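Local coordinates for protein putative acyl-CoA thioester hydrolase YbhC (Escherichia coli K-12, PDB 3GRH) that is a putative thioesterase of the outer membrane with a pectinesterase-like fold, although it neither binds pectin nor shows pectinesterase activity, at residues S36-S41 and K367-A372; T293-V298 and V324-N329; I354-I359 and E406-G411. All blocks are in the same frame, centred on the assembly; numbering follows the deposited sequence.

Interaction 1 (S36-S41 and K367-A372); sequences SRPILS and KPWADA
R37 and P368 cross at about a right angle: the proline ring sets its CG against the aliphatic part of the arginine, 3.7 Å from R37 CD, and the same carbon lies over one face of the guanidinium. With CG anti to the backbone N (chi1 -167°) and the chain extended to NE, R37 offers P368 its methylenes while its charged end passes on to a salt bridge with E406. Proline suits this place, its ring compact, apolar and fixed in direction. W369 turns an edge to 36-41, its CD1 3.6 Å from S36 O near the indole plane. In this right-handed parallel beta-helix, 367-372 runs into a strand of the last turns, and 36-41, an N-terminal segment with a short, weakly bonded strand at 37-38, runs beside the last strand, 403-407, bonding to E406 through P38 and L40. Two waters join the segments. One donates to S36 O (2.8 Å) and accepts from W369 N; the other, in the plane of the indole, accepts from W369 NE1 at 2.8 Å and donates to P38 O at 2.7 Å. The W369 side chain is about 6 Å from that of R340, a probable substrate-binding residue, and F379 meets its ring.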
ATOM      1  N   SER A  36     -23.054  10.722   0.195  1.00 16.20           N
ATOM      2  CA  SER A  36     -22.482   9.408  -0.106  1.00 13.17           C
ATOM      3  C   SER A  36     -21.174   9.488  -0.869  1.00 13.14           C
ATOM      4  O   SER A  36     -20.445   8.544  -0.917  1.00 11.46           O
ATOM      5  CB  SER A  36     -23.457   8.579  -0.884  1.00 14.43           C
ATOM      6  OG  SER A  36     -24.551   8.261  -0.012  1.00 16.90           O
ATOM      7  N   ARG A  37     -20.940  10.611  -1.543  1.00 12.74           N
ATOM      8  CA  ARG A  37     -19.817  10.776  -2.482  1.00 13.04           C
ATOM      9  C   ARG A  37     -19.387  12.239  -2.509  1.00 12.07           C
ATOM     10  O   ARG A  37     -19.725  13.001  -3.407  1.00 11.37           O
ATOM     11  CB  ARG A  37     -20.191  10.314  -3.884  1.00 14.49           C
ATOM     12  CG  ARG A  37     -19.020  10.166  -4.777  1.00 15.22           C
ATOM     13  CD  ARG A  37     -19.410   9.430  -6.073  1.00 16.12           C
ATOM     14  NE  ARG A  37     -18.225   8.949  -6.737  1.00 17.70           N
ATOM     15  CZ  ARG A  37     -18.185   8.056  -7.691  1.00 16.61           C
ATOM     16  NH1 ARG A  37     -19.316   7.562  -8.214  1.00 20.32           N
ATOM     17  NH2 ARG A  37     -16.994   7.710  -8.163  1.00 21.89           N
ATOM     18  N   PRO A  38     -18.648  12.653  -1.501  1.00 11.95           N
ATOM     19  CA  PRO A  38     -18.238  14.026  -1.476  1.00 11.06           C
ATOM     20  C   PRO A  38     -17.128  14.334  -2.483  1.00 12.02           C
ATOM     21  O   PRO A  38     -16.216  13.532  -2.658  1.00 13.02           O
ATOM     22  CB  PRO A  38     -17.694  14.229  -0.058  1.00 14.49           C
ATOM     23  CG  PRO A  38     -17.795  12.982   0.617  1.00 15.90           C
ATOM     24  CD  PRO A  38     -18.309  11.911  -0.270  1.00 13.48           C
ATOM     25  N   ILE A  39     -17.236  15.507  -3.081  1.00 11.71           N
ATOM     26  CA  ILE A  39     -16.391  15.953  -4.154  1.00 10.93           C
ATOM     27  C   ILE A  39     -15.771  17.256  -3.726  1.00 11.89           C
ATOM     28  O   ILE A  39     -16.451  18.145  -3.339  1.00 10.97           O
ATOM     29  CB  ILE A  39     -17.145  16.157  -5.485  1.00 10.43           C
ATOM     30  CG1 ILE A  39     -17.863  14.864  -5.943  1.00 13.38           C
ATOM     31  CG2 ILE A  39     -16.204  16.656  -6.576  1.00 13.01           C
ATOM     32  CD1 ILE A  39     -17.010  13.643  -6.195  1.00 13.95           C
ATOM     33  N   LEU A  40     -14.459  17.338  -3.807  1.00  9.68           N
ATOM     34  CA  LEU A  40     -13.693  18.539  -3.457  1.00 11.18           C
ATOM     35  C   LEU A  40     -13.810  19.630  -4.488  1.00 10.19           C
ATOM     36  O   LEU A  40     -13.983  19.404  -5.684  1.00 11.96           O
ATOM     37  CB  LEU A  40     -12.192  18.194  -3.361  1.00 10.59           C
ATOM     38  CG  LEU A  40     -11.757  17.207  -2.321  1.00 12.60           C
ATOM     39  CD1 LEU A  40     -10.249  16.916  -2.387  1.00 18.87           C
ATOM     40  CD2 LEU A  40     -12.225  17.703  -0.950  1.00 14.69           C
ATOM     41  N   SER A  41     -13.829  20.871  -3.994  1.00 11.82           N
ATOM     42  CA  SER A  41     -13.659  22.027  -4.849  1.00 11.96           C
ATOM     43  C   SER A  41     -12.230  22.176  -5.290  1.00 13.95           C
ATOM     44  O   SER A  41     -11.344  21.612  -4.720  1.00 12.93           O
ATOM     45  CB  SER A  41     -14.055  23.334  -4.145  1.00 13.03           C
ATOM     46  OG  SER A  41     -13.118  23.716  -3.138  1.00 15.33           O
ATOM     47  N   LYS A 367     -23.052   4.434  -3.706  1.00 17.70           N
ATOM     48  CA  LYS A 367     -22.423   4.397  -2.408  1.00 16.71           C
ATOM     49  C   LYS A 367     -20.989   3.874  -2.558  1.00 14.36           C
ATOM     50  O   LYS A 367     -20.670   2.724  -2.310  1.00 12.92           O
ATOM     51  CB  LYS A 367     -23.188   3.507  -1.469  1.00 18.48           C
ATOM     52  CG  LYS A 367     -24.528   4.014  -1.101  1.00 21.25           C
ATOM     53  CD  LYS A 367     -25.086   3.212   0.038  1.00 22.13           C
ATOM     54  CE  LYS A 367     -26.272   3.923   0.676  1.00 27.74           C
ATOM     55  NZ  LYS A 367     -26.834   4.997  -0.209  1.00 32.36           N
ATOM     56  N   PRO A 368     -20.101   4.714  -3.063  1.00 11.82           N
ATOM     57  CA  PRO A 368     -18.752   4.261  -3.279  1.00 12.51           C
ATOM     58  C   PRO A 368     -17.908   4.031  -2.043  1.00 12.45           C
ATOM     59  O   PRO A 368     -16.899   3.393  -2.132  1.00 12.84           O
ATOM     60  CB  PRO A 368     -18.138   5.405  -4.109  1.00 14.81           C
ATOM     61  CG  PRO A 368     -18.988   6.564  -3.753  1.00 14.49           C
ATOM     62  CD  PRO A 368     -20.325   6.084  -3.554  1.00 12.92           C
ATOM     63  N   TRP A 369     -18.331   4.560  -0.908  1.00 11.57           N
ATOM     64  CA  TRP A 369     -17.633   4.406   0.334  1.00 10.13           C
ATOM     65  C   TRP A 369     -18.499   3.686   1.362  1.00 11.72           C
ATOM     66  O   TRP A 369     -19.664   4.029   1.618  1.00 12.25           O
ATOM     67  CB  TRP A 369     -17.232   5.764   0.865  1.00 11.36           C
ATOM     68  CG  TRP A 369     -16.499   6.660  -0.056  1.00  9.65           C
ATOM     69  CD1 TRP A 369     -16.980   7.769  -0.637  1.00 12.20           C
ATOM     70  CD2 TRP A 369     -15.109   6.558  -0.473  1.00 11.81           C
ATOM     71  NE1 TRP A 369     -15.978   8.387  -1.393  1.00 11.13           N
ATOM     72  CE2 TRP A 369     -14.838   7.616  -1.288  1.00 12.95           C
ATOM     73  CE3 TRP A 369     -14.074   5.649  -0.169  1.00 12.41           C
ATOM     74  CZ2 TRP A 369     -13.579   7.814  -1.831  1.00 12.08           C
ATOM     75  CZ3 TRP A 369     -12.851   5.848  -0.708  1.00 10.63           C
ATOM     76  CH2 TRP A 369     -12.611   6.895  -1.513  1.00 10.21           C
ATOM     77  N   ALA A 370     -17.920   2.649   1.927  1.00 11.36           N
ATOM     78  CA  ALA A 370     -18.614   1.772   2.878  1.00 12.13           C
ATOM     79  C   ALA A 370     -18.446   2.210   4.327  1.00 13.12           C
ATOM     80  O   ALA A 370     -17.554   2.978   4.685  1.00 13.94           O
ATOM     81  CB  ALA A 370     -18.101   0.342   2.699  1.00 13.10           C
ATOM     82  N   ASP A 371     -19.261   1.630   5.202  1.00 14.42           N
ATOM     83  CA  ASP A 371     -19.052   1.862   6.627  1.00 14.27           C
ATOM     84  C   ASP A 371     -17.713   1.318   7.105  1.00 14.42           C
ATOM     85  O   ASP A 371     -17.118   0.411   6.474  1.00 13.65           O
ATOM     86  CB  ASP A 371     -20.118   1.152   7.419  1.00 16.25           C
ATOM     87  CG  ASP A 371     -21.510   1.602   7.071  1.00 19.94           C
ATOM     88  OD1 ASP A 371     -21.707   2.584   6.300  1.00 21.13           O
ATOM     89  OD2 ASP A 371     -22.465   0.929   7.579  1.00 22.53           O
ATOM     90  N   ALA A 372     -17.245   1.812   8.248  1.00 13.37           N
ATOM     91  CA  ALA A 372     -15.885   1.446   8.712  1.00 14.93           C
ATOM     92  C   ALA A 372     -15.771   0.026   9.170  1.00 15.96           C
ATOM     93  O   ALA A 372     -16.737  -0.549   9.710  1.00 15.26           O
ATOM     94  CB  ALA A 372     -15.447   2.352   9.827  1.00 14.46           C
TER
HETATM   95  O   HOH W   1     -20.908   5.987  -0.001  1.00 17.99           O
HETATM   96  O   HOH W   2     -16.180  10.784  -2.729  1.00 24.43           O

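Interaction 2 (T293-V298 and V324-N329); sequences TEFRVV and VNSRFN
E294 OE2 takes an N-H from N329 ND2 at 3.2 Å, met from above the carboxylate plane though within the plane of the amide, and also makes a salt bridge with R296 NH2 (2.8 Å). The other oxygen, OE1, lies 3.5 Å from R327 NH1 but well out of the guanidinium plane, so that pairing is one of charge alone. The glutamate chain is extended, its CG anti to the backbone N (chi1 180°), and carries its carboxylate between the two arginines. A glutamine in its place would probably leave R296 and R327 without the negative charge that offsets them. N329 suits its site by offering both donor and acceptor, its OD1 bonding to N360. Along the backbone, T293 O, R327 O, F295 O and N329 O each receive an N-H from the other segment, the straightest being F295 N to R327 O (2.8 Å, 175°). S326 OG accepts from T293 N at 3.1 Å and donates to V324 O. On the opposite face F295 and F328 point the same way, centroids 4.8 Å apart, planes at 6° but slid apart. Such in-register parallel pairing, aromatic beside aromatic in the next turn, is typical of the pectinesterase parallel beta-helix.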
ATOM      1  N   THR A 293      -1.063   4.229 -11.208  1.00  8.50           N
ATOM      2  CA  THR A 293      -1.197   2.882 -10.713  1.00  9.40           C
ATOM      3  C   THR A 293      -2.545   2.364 -11.124  1.00  9.62           C
ATOM      4  O   THR A 293      -3.548   3.072 -11.129  1.00 10.99           O
ATOM      5  CB  THR A 293      -0.912   2.844  -9.208  1.00 11.27           C
ATOM      6  OG1 THR A 293       0.487   3.118  -9.062  1.00 13.65           O
ATOM      7  CG2 THR A 293      -1.227   1.478  -8.622  1.00 11.41           C
ATOM      8  N   GLU A 294      -2.606   1.092 -11.478  1.00  8.57           N
ATOM      9  CA  GLU A 294      -3.870   0.418 -11.741  1.00 10.21           C
ATOM     10  C   GLU A 294      -4.261  -0.418 -10.570  1.00 11.01           C
ATOM     11  O   GLU A 294      -3.468  -1.190 -10.004  1.00 10.35           O
ATOM     12  CB  GLU A 294      -3.743  -0.494 -12.961  1.00 11.08           C
ATOM     13  CG  GLU A 294      -5.036  -1.230 -13.273  1.00 13.56           C
ATOM     14  CD  GLU A 294      -5.045  -2.076 -14.546  1.00 17.73           C
ATOM     15  OE1 GLU A 294      -4.095  -2.079 -15.374  1.00 23.38           O
ATOM     16  OE2 GLU A 294      -6.051  -2.792 -14.710  1.00 25.91           O
ATOM     17  N   PHE A 295      -5.490  -0.236 -10.128  1.00 10.47           N
ATOM     18  CA  PHE A 295      -6.069  -1.017  -9.062  1.00 10.73           C
ATOM     19  C   PHE A 295      -7.159  -1.912  -9.644  1.00 11.71           C
ATOM     20  O   PHE A 295      -8.046  -1.433 -10.353  1.00 12.35           O
ATOM     21  CB  PHE A 295      -6.667  -0.096  -8.022  1.00 10.35           C
ATOM     22  CG  PHE A 295      -5.705   0.844  -7.394  1.00 11.52           C
ATOM     23  CD1 PHE A 295      -5.108   0.530  -6.257  1.00 12.51           C
ATOM     24  CD2 PHE A 295      -5.489   2.074  -7.935  1.00 10.72           C
ATOM     25  CE1 PHE A 295      -4.241   1.464  -5.666  1.00 11.55           C
ATOM     26  CE2 PHE A 295      -4.572   2.944  -7.404  1.00 10.71           C
ATOM     27  CZ  PHE A 295      -3.943   2.594  -6.236  1.00 11.16           C
ATOM     28  N   ARG A 296      -7.043  -3.216  -9.416  1.00  9.69           N
ATOM     29  CA  ARG A 296      -8.015  -4.196  -9.963  1.00 11.32           C
ATOM     30  C   ARG A 296      -8.643  -4.952  -8.829  1.00 10.43           C
ATOM     31  O   ARG A 296      -7.948  -5.570  -7.978  1.00 11.63           O
ATOM     32  CB  ARG A 296      -7.345  -5.178 -10.911  1.00 12.04           C
ATOM     33  CG  ARG A 296      -8.241  -6.321 -11.392  1.00 15.05           C
ATOM     34  CD  ARG A 296      -8.966  -5.944 -12.661  1.00 25.50           C
ATOM     35  NE  ARG A 296      -8.001  -5.593 -13.721  1.00 31.34           N
ATOM     36  CZ  ARG A 296      -8.296  -5.302 -14.987  1.00 31.85           C
ATOM     37  NH1 ARG A 296      -9.555  -5.338 -15.453  1.00 29.80           N
ATOM     38  NH2 ARG A 296      -7.307  -4.984 -15.807  1.00 34.86           N
ATOM     39  N   VAL A 297      -9.979  -4.895  -8.804  1.00 10.70           N
ATOM     40  CA  VAL A 297     -10.756  -5.727  -7.900  1.00 11.51           C
ATOM     41  C   VAL A 297     -11.107  -7.026  -8.558  1.00 11.76           C
ATOM     42  O   VAL A 297     -11.685  -6.990  -9.665  1.00 12.23           O
ATOM     43  CB  VAL A 297     -12.049  -5.010  -7.469  1.00 10.55           C
ATOM     44  CG1 VAL A 297     -12.956  -6.015  -6.669  1.00 14.02           C
ATOM     45  CG2 VAL A 297     -11.726  -3.846  -6.636  1.00 17.85           C
ATOM     46  N   VAL A 298     -10.812  -8.150  -7.898  1.00 11.69           N
ATOM     47  CA  VAL A 298     -11.124  -9.494  -8.422  1.00 13.44           C
ATOM     48  C   VAL A 298     -12.280 -10.058  -7.638  1.00 15.48           C
ATOM     49  O   VAL A 298     -12.459  -9.710  -6.469  1.00 17.04           O
ATOM     50  CB  VAL A 298      -9.923 -10.432  -8.433  1.00 14.23           C
ATOM     51  CG1 VAL A 298      -8.839  -9.872  -9.351  1.00 14.05           C
ATOM     52  CG2 VAL A 298      -9.335 -10.616  -7.023  1.00 16.39           C
ATOM     53  N   VAL A 324      -3.618   9.470  -7.702  1.00  8.27           N
ATOM     54  CA  VAL A 324      -3.610  10.506  -8.770  1.00  8.65           C
ATOM     55  C   VAL A 324      -3.321   9.879 -10.088  1.00  7.52           C
ATOM     56  O   VAL A 324      -2.464   9.018 -10.205  1.00  8.41           O
ATOM     57  CB  VAL A 324      -2.650  11.683  -8.358  1.00 10.28           C
ATOM     58  CG1 VAL A 324      -1.280  11.196  -8.132  1.00 15.91           C
ATOM     59  CG2 VAL A 324      -2.677  12.766  -9.390  1.00 11.93           C
ATOM     60  N   ASN A 325      -4.077  10.193 -11.112  1.00  8.97           N
ATOM     61  CA  ASN A 325      -3.808   9.799 -12.459  1.00  9.45           C
ATOM     62  C   ASN A 325      -3.737   8.236 -12.538  1.00  8.22           C
ATOM     63  O   ASN A 325      -2.879   7.640 -13.247  1.00 11.44           O
ATOM     64  CB  ASN A 325      -2.485  10.411 -12.928  1.00  9.42           C
ATOM     65  CG  ASN A 325      -2.474  11.943 -12.945  1.00 16.55           C
ATOM     66  OD1 ASN A 325      -1.430  12.568 -12.835  1.00 23.34           O
ATOM     67  ND2 ASN A 325      -3.604  12.516 -13.098  1.00 19.52           N
ATOM     68  N   SER A 326      -4.648   7.608 -11.813  1.00  8.16           N
ATOM     69  CA  SER A 326      -4.666   6.164 -11.631  1.00  9.02           C
ATOM     70  C   SER A 326      -5.971   5.608 -12.302  1.00  8.94           C
ATOM     71  O   SER A 326      -6.720   6.343 -12.918  1.00 10.72           O
ATOM     72  CB  SER A 326      -4.506   5.864 -10.163  1.00 10.04           C
ATOM     73  OG  SER A 326      -3.129   6.092  -9.778  1.00 10.06           O
ATOM     74  N   ARG A 327      -6.059   4.278 -12.352  1.00  9.28           N
ATOM     75  CA  ARG A 327      -7.088   3.529 -13.084  1.00 11.14           C
ATOM     76  C   ARG A 327      -7.655   2.516 -12.104  1.00 11.02           C
ATOM     77  O   ARG A 327      -6.937   1.860 -11.404  1.00 11.93           O
ATOM     78  CB  ARG A 327      -6.529   2.851 -14.331  1.00 13.69           C
ATOM     79  CG  ARG A 327      -6.117   3.816 -15.328  1.00 19.40           C
ATOM     80  CD  ARG A 327      -5.558   3.066 -16.538  1.00 21.57           C
ATOM     81  NE  ARG A 327      -4.231   2.522 -16.268  1.00 28.90           N
ATOM     82  CZ  ARG A 327      -3.748   1.374 -16.753  1.00 29.73           C
ATOM     83  NH1 ARG A 327      -4.479   0.599 -17.527  1.00 33.81           N
ATOM     84  NH2 ARG A 327      -2.501   1.017 -16.480  1.00 33.08           N
ATOM     85  N   PHE A 328      -8.964   2.441 -12.024  1.00  9.45           N
ATOM     86  CA  PHE A 328      -9.653   1.548 -11.116  1.00 10.36           C
ATOM     87  C   PHE A 328     -10.633   0.661 -11.904  1.00 10.50           C
ATOM     88  O   PHE A 328     -11.445   1.158 -12.649  1.00 11.71           O
ATOM     89  CB  PHE A 328     -10.474   2.352 -10.093  1.00 11.34           C
ATOM     90  CG  PHE A 328      -9.637   3.184  -9.171  1.00  9.52           C
ATOM     91  CD1 PHE A 328      -9.222   2.711  -7.969  1.00 13.15           C
ATOM     92  CD2 PHE A 328      -9.174   4.401  -9.553  1.00 10.06           C
ATOM     93  CE1 PHE A 328      -8.387   3.434  -7.125  1.00 12.33           C
ATOM     94  CE2 PHE A 328      -8.356   5.111  -8.689  1.00 10.22           C
ATOM     95  CZ  PHE A 328      -7.976   4.672  -7.505  1.00 10.83           C
ATOM     96  N   ASN A 329     -10.477  -0.635 -11.810  1.00 10.44           N
ATOM     97  CA  ASN A 329     -11.290  -1.601 -12.561  1.00 12.13           C
ATOM     98  C   ASN A 329     -11.850  -2.664 -11.649  1.00 12.29           C
ATOM     99  O   ASN A 329     -11.140  -3.226 -10.851  1.00 13.69           O
ATOM    100  CB  ASN A 329     -10.409  -2.212 -13.630  1.00 11.79           C
ATOM    101  CG  ASN A 329     -10.003  -1.217 -14.718  1.00 16.38           C
ATOM    102  OD1 ASN A 329     -10.885  -0.568 -15.281  1.00 23.35           O
ATOM    103  ND2 ASN A 329      -8.702  -1.104 -15.033  1.00 20.90           N
TER

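Interaction 3 (I354-I359 and E406-G411); sequences IRDSAI and EYNNRG
D356 OD1 receives the N-H of N408 ND2 at 2.8 Å, nearly straight (169°) and in the plane of the amide, while D356 OD2 takes R355 NE at 2.9 Å from above the carboxylate plane. The aspartate is thus held through both oxygens where two successive turns of the parallel beta-helix bend together. Strands 351-355 and 403-407 pair in parallel before the bend, with Y407 N bonded to I354 O and D356 N to Y407 O. D356 and N408 both have positive phi, which aspartate and asparagine accept more readily than most residues. Beyond the bend R410 N reaches S357 O and I359 N reaches R410 O (2.8 Å), so a single bridge, A358 with R410, forms there. R355 and Y407 lie side by side; Y407 CD2 sits over one guanidinium face, the two planes 77° apart. Arginine suits this place, offering a guanidinium face to the rim of the ring while NH1 bonds to F48 O. On the buried side I359 CD1 approaches E406 OE1, whose carboxylate is engaged by R37 and Q29. R410 lays its guanidinium over A358 CB, and its NH1 makes a weak hydrogen bond of 3.3 Å to D356 O.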
ATOM      1  N   ILE A 354      -8.981  10.479  -4.087  1.00  6.38           N
ATOM      2  CA  ILE A 354      -8.819   9.948  -5.420  1.00  6.59           C
ATOM      3  C   ILE A 354      -9.079  11.050  -6.399  1.00  5.17           C
ATOM      4  O   ILE A 354     -10.156  11.642  -6.393  1.00  9.40           O
ATOM      5  CB  ILE A 354      -9.773   8.761  -5.672  1.00  7.63           C
ATOM      6  CG1 ILE A 354      -9.513   7.614  -4.743  1.00  8.99           C
ATOM      7  CG2 ILE A 354      -9.563   8.234  -7.143  1.00  9.55           C
ATOM      8  CD1 ILE A 354     -10.606   6.502  -4.863  1.00 10.57           C
ATOM      9  N   ARG A 355      -8.049  11.418  -7.158  1.00  6.49           N
ATOM     10  CA  ARG A 355      -8.118  12.544  -8.089  1.00  7.73           C
ATOM     11  C   ARG A 355      -7.619  12.241  -9.455  1.00  8.63           C
ATOM     12  O   ARG A 355      -6.730  11.425  -9.636  1.00  7.98           O
ATOM     13  CB  ARG A 355      -7.422  13.792  -7.562  1.00  7.17           C
ATOM     14  CG  ARG A 355      -5.994  13.626  -7.279  1.00 10.28           C
ATOM     15  CD  ARG A 355      -5.381  14.921  -6.693  1.00  9.39           C
ATOM     16  NE  ARG A 355      -5.448  16.027  -7.664  1.00  9.38           N
ATOM     17  CZ  ARG A 355      -5.346  17.321  -7.357  1.00 10.56           C
ATOM     18  NH1 ARG A 355      -5.046  17.740  -6.165  1.00 11.75           N
ATOM     19  NH2 ARG A 355      -5.420  18.189  -8.385  1.00 12.93           N
ATOM     20  N   ASP A 356      -8.201  12.896 -10.431  1.00  9.59           N
ATOM     21  CA  ASP A 356      -7.709  12.825 -11.772  1.00 10.28           C
ATOM     22  C   ASP A 356      -7.558  11.371 -12.331  1.00  8.78           C
ATOM     23  O   ASP A 356      -6.646  11.077 -13.128  1.00 11.96           O
ATOM     24  CB  ASP A 356      -6.375  13.582 -11.896  1.00 11.33           C
ATOM     25  CG  ASP A 356      -6.434  14.987 -11.321  1.00 19.52           C
ATOM     26  OD1 ASP A 356      -7.336  15.759 -11.718  1.00 24.73           O
ATOM     27  OD2 ASP A 356      -5.547  15.333 -10.451  1.00 24.30           O
ATOM     28  N   SER A 357      -8.453  10.504 -11.896  1.00  9.29           N
ATOM     29  CA  SER A 357      -8.383   9.098 -12.129  1.00  8.78           C
ATOM     30  C   SER A 357      -9.567   8.556 -12.903  1.00  9.57           C
ATOM     31  O   SER A 357     -10.632   9.136 -12.919  1.00 10.57           O
ATOM     32  CB  SER A 357      -8.247   8.361 -10.808  1.00  8.48           C
ATOM     33  OG  SER A 357      -6.943   8.629 -10.255  1.00  8.89           O
ATOM     34  N   ALA A 358      -9.361   7.429 -13.576  1.00  9.29           N
ATOM     35  CA  ALA A 358     -10.410   6.793 -14.361  1.00  9.92           C
ATOM     36  C   ALA A 358     -11.017   5.715 -13.445  1.00  9.36           C
ATOM     37  O   ALA A 358     -10.284   4.851 -12.972  1.00 11.03           O
ATOM     38  CB  ALA A 358      -9.818   6.133 -15.620  1.00 13.14           C
ATOM     39  N   ILE A 359     -12.322   5.746 -13.226  1.00  9.69           N
ATOM     40  CA  ILE A 359     -13.072   4.719 -12.455  1.00  8.88           C
ATOM     41  C   ILE A 359     -14.024   4.018 -13.389  1.00 10.28           C
ATOM     42  O   ILE A 359     -14.896   4.608 -13.974  1.00 10.04           O
ATOM     43  CB  ILE A 359     -13.824   5.336 -11.272  1.00  8.37           C
ATOM     44  CG1 ILE A 359     -12.859   6.108 -10.401  1.00 10.06           C
ATOM     45  CG2 ILE A 359     -14.451   4.241 -10.425  1.00  9.59           C
ATOM     46  CD1 ILE A 359     -13.491   6.917  -9.337  1.00 11.88           C
ATOM     47  N   GLU A 406     -13.146  12.742  -3.515  1.00  8.77           N
ATOM     48  CA  GLU A 406     -12.821  12.632  -4.910  1.00  9.45           C
ATOM     49  C   GLU A 406     -12.708  13.990  -5.504  1.00  8.03           C
ATOM     50  O   GLU A 406     -13.302  14.932  -5.027  1.00  9.95           O
ATOM     51  CB  GLU A 406     -13.878  11.895  -5.641  1.00 10.05           C
ATOM     52  CG  GLU A 406     -13.894  10.408  -5.328  1.00 13.91           C
ATOM     53  CD  GLU A 406     -14.929   9.755  -6.092  1.00 19.18           C
ATOM     54  OE1 GLU A 406     -14.795   9.463  -7.353  1.00 17.35           O
ATOM     55  OE2 GLU A 406     -15.980   9.660  -5.456  1.00 19.92           O
ATOM     56  N   TYR A 407     -11.907  14.106  -6.529  1.00  9.68           N
ATOM     57  CA  TYR A 407     -11.778  15.323  -7.344  1.00  8.77           C
ATOM     58  C   TYR A 407     -11.434  15.036  -8.804  1.00  9.89           C
ATOM     59  O   TYR A 407     -10.482  14.308  -9.085  1.00 10.13           O
ATOM     60  CB  TYR A 407     -10.693  16.215  -6.769  1.00 10.90           C
ATOM     61  CG  TYR A 407     -10.444  17.486  -7.531  1.00 10.66           C
ATOM     62  CD1 TYR A 407     -11.372  18.487  -7.548  1.00  9.84           C
ATOM     63  CD2 TYR A 407      -9.236  17.684  -8.210  1.00  9.63           C
ATOM     64  CE1 TYR A 407     -11.141  19.653  -8.210  1.00 10.82           C
ATOM     65  CE2 TYR A 407      -9.028  18.829  -8.919  1.00 10.37           C
ATOM     66  CZ  TYR A 407      -9.971  19.822  -8.870  1.00 11.95           C
ATOM     67  OH  TYR A 407      -9.730  20.982  -9.574  1.00 15.25           O
ATOM     68  N   ASN A 408     -12.285  15.510  -9.726  1.00  9.84           N
ATOM     69  CA  ASN A 408     -11.930  15.448 -11.165  1.00 10.29           C
ATOM     70  C   ASN A 408     -11.685  14.025 -11.719  1.00 10.50           C
ATOM     71  O   ASN A 408     -10.805  13.795 -12.548  1.00 12.55           O
ATOM     72  CB  ASN A 408     -10.706  16.318 -11.418  1.00 11.37           C
ATOM     73  CG  ASN A 408     -10.588  16.703 -12.858  1.00 15.40           C
ATOM     74  OD1 ASN A 408     -11.591  16.993 -13.520  1.00 17.41           O
ATOM     75  ND2 ASN A 408      -9.363  16.688 -13.395  1.00 18.65           N
ATOM     76  N   ASN A 409     -12.520  13.089 -11.296  1.00 10.42           N
ATOM     77  CA  ASN A 409     -12.406  11.723 -11.825  1.00 10.46           C
ATOM     78  C   ASN A 409     -13.298  11.566 -13.030  1.00 11.16           C
ATOM     79  O   ASN A 409     -14.237  12.350 -13.237  1.00 12.46           O
ATOM     80  CB  ASN A 409     -12.692  10.692 -10.772  1.00 11.89           C
ATOM     81  CG  ASN A 409     -11.747  10.771  -9.584  1.00 12.75           C
ATOM     82  OD1 ASN A 409     -12.167  10.640  -8.404  1.00 18.90           O
ATOM     83  ND2 ASN A 409     -10.492  10.864  -9.848  1.00  8.69           N
ATOM     84  N   ARG A 410     -13.014  10.528 -13.799  1.00 11.13           N
ATOM     85  CA  ARG A 410     -13.706  10.241 -15.049  1.00 12.86           C
ATOM     86  C   ARG A 410     -13.981   8.754 -15.138  1.00 12.71           C
ATOM     87  O   ARG A 410     -13.623   7.986 -14.268  1.00 15.41           O
ATOM     88  CB  ARG A 410     -12.869  10.700 -16.213  1.00 12.99           C
ATOM     89  CG  ARG A 410     -11.594   9.973 -16.405  1.00 14.65           C
ATOM     90  CD  ARG A 410     -10.693  10.690 -17.388  1.00 16.20           C
ATOM     91  NE  ARG A 410      -9.534   9.882 -17.730  1.00 18.84           N
ATOM     92  CZ  ARG A 410      -8.440   9.862 -16.981  1.00 20.13           C
ATOM     93  NH1 ARG A 410      -8.335  10.660 -15.945  1.00 25.22           N
ATOM     94  NH2 ARG A 410      -7.446   9.062 -17.292  1.00 21.25           N
ATOM     95  N   GLY A 411     -14.668   8.353 -16.197  1.00 15.65           N
ATOM     96  CA  GLY A 411     -15.071   6.959 -16.280  1.00 15.52           C
ATOM     97  C   GLY A 411     -16.508   6.757 -15.860  1.00 15.24           C
ATOM     98  O   GLY A 411     -17.102   7.577 -15.175  1.00 16.04           O
TER

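Interactions 2 and 3 are successive pieces of the same coil: S326 O and F328 N bond to the backbone of A358, so strand 327-330 is shared as neighbour of both 294-297 and 358-359. Interaction 1, mostly buried, joins the N-terminal segment to the late turns instead, and meets interaction 3 through the salt bridge of R37 NE to E406 OE2 (2.7 Å) and the adjoining backbone of L40. The chemistry follows the place. Interaction 2 is a regular ladder and interaction 3 one broken by a bend; most of their charged groups face outward, though E406 is buried, while F295, F328, I354 and I359 turn inward. In interaction 1, waters replace direct bonds.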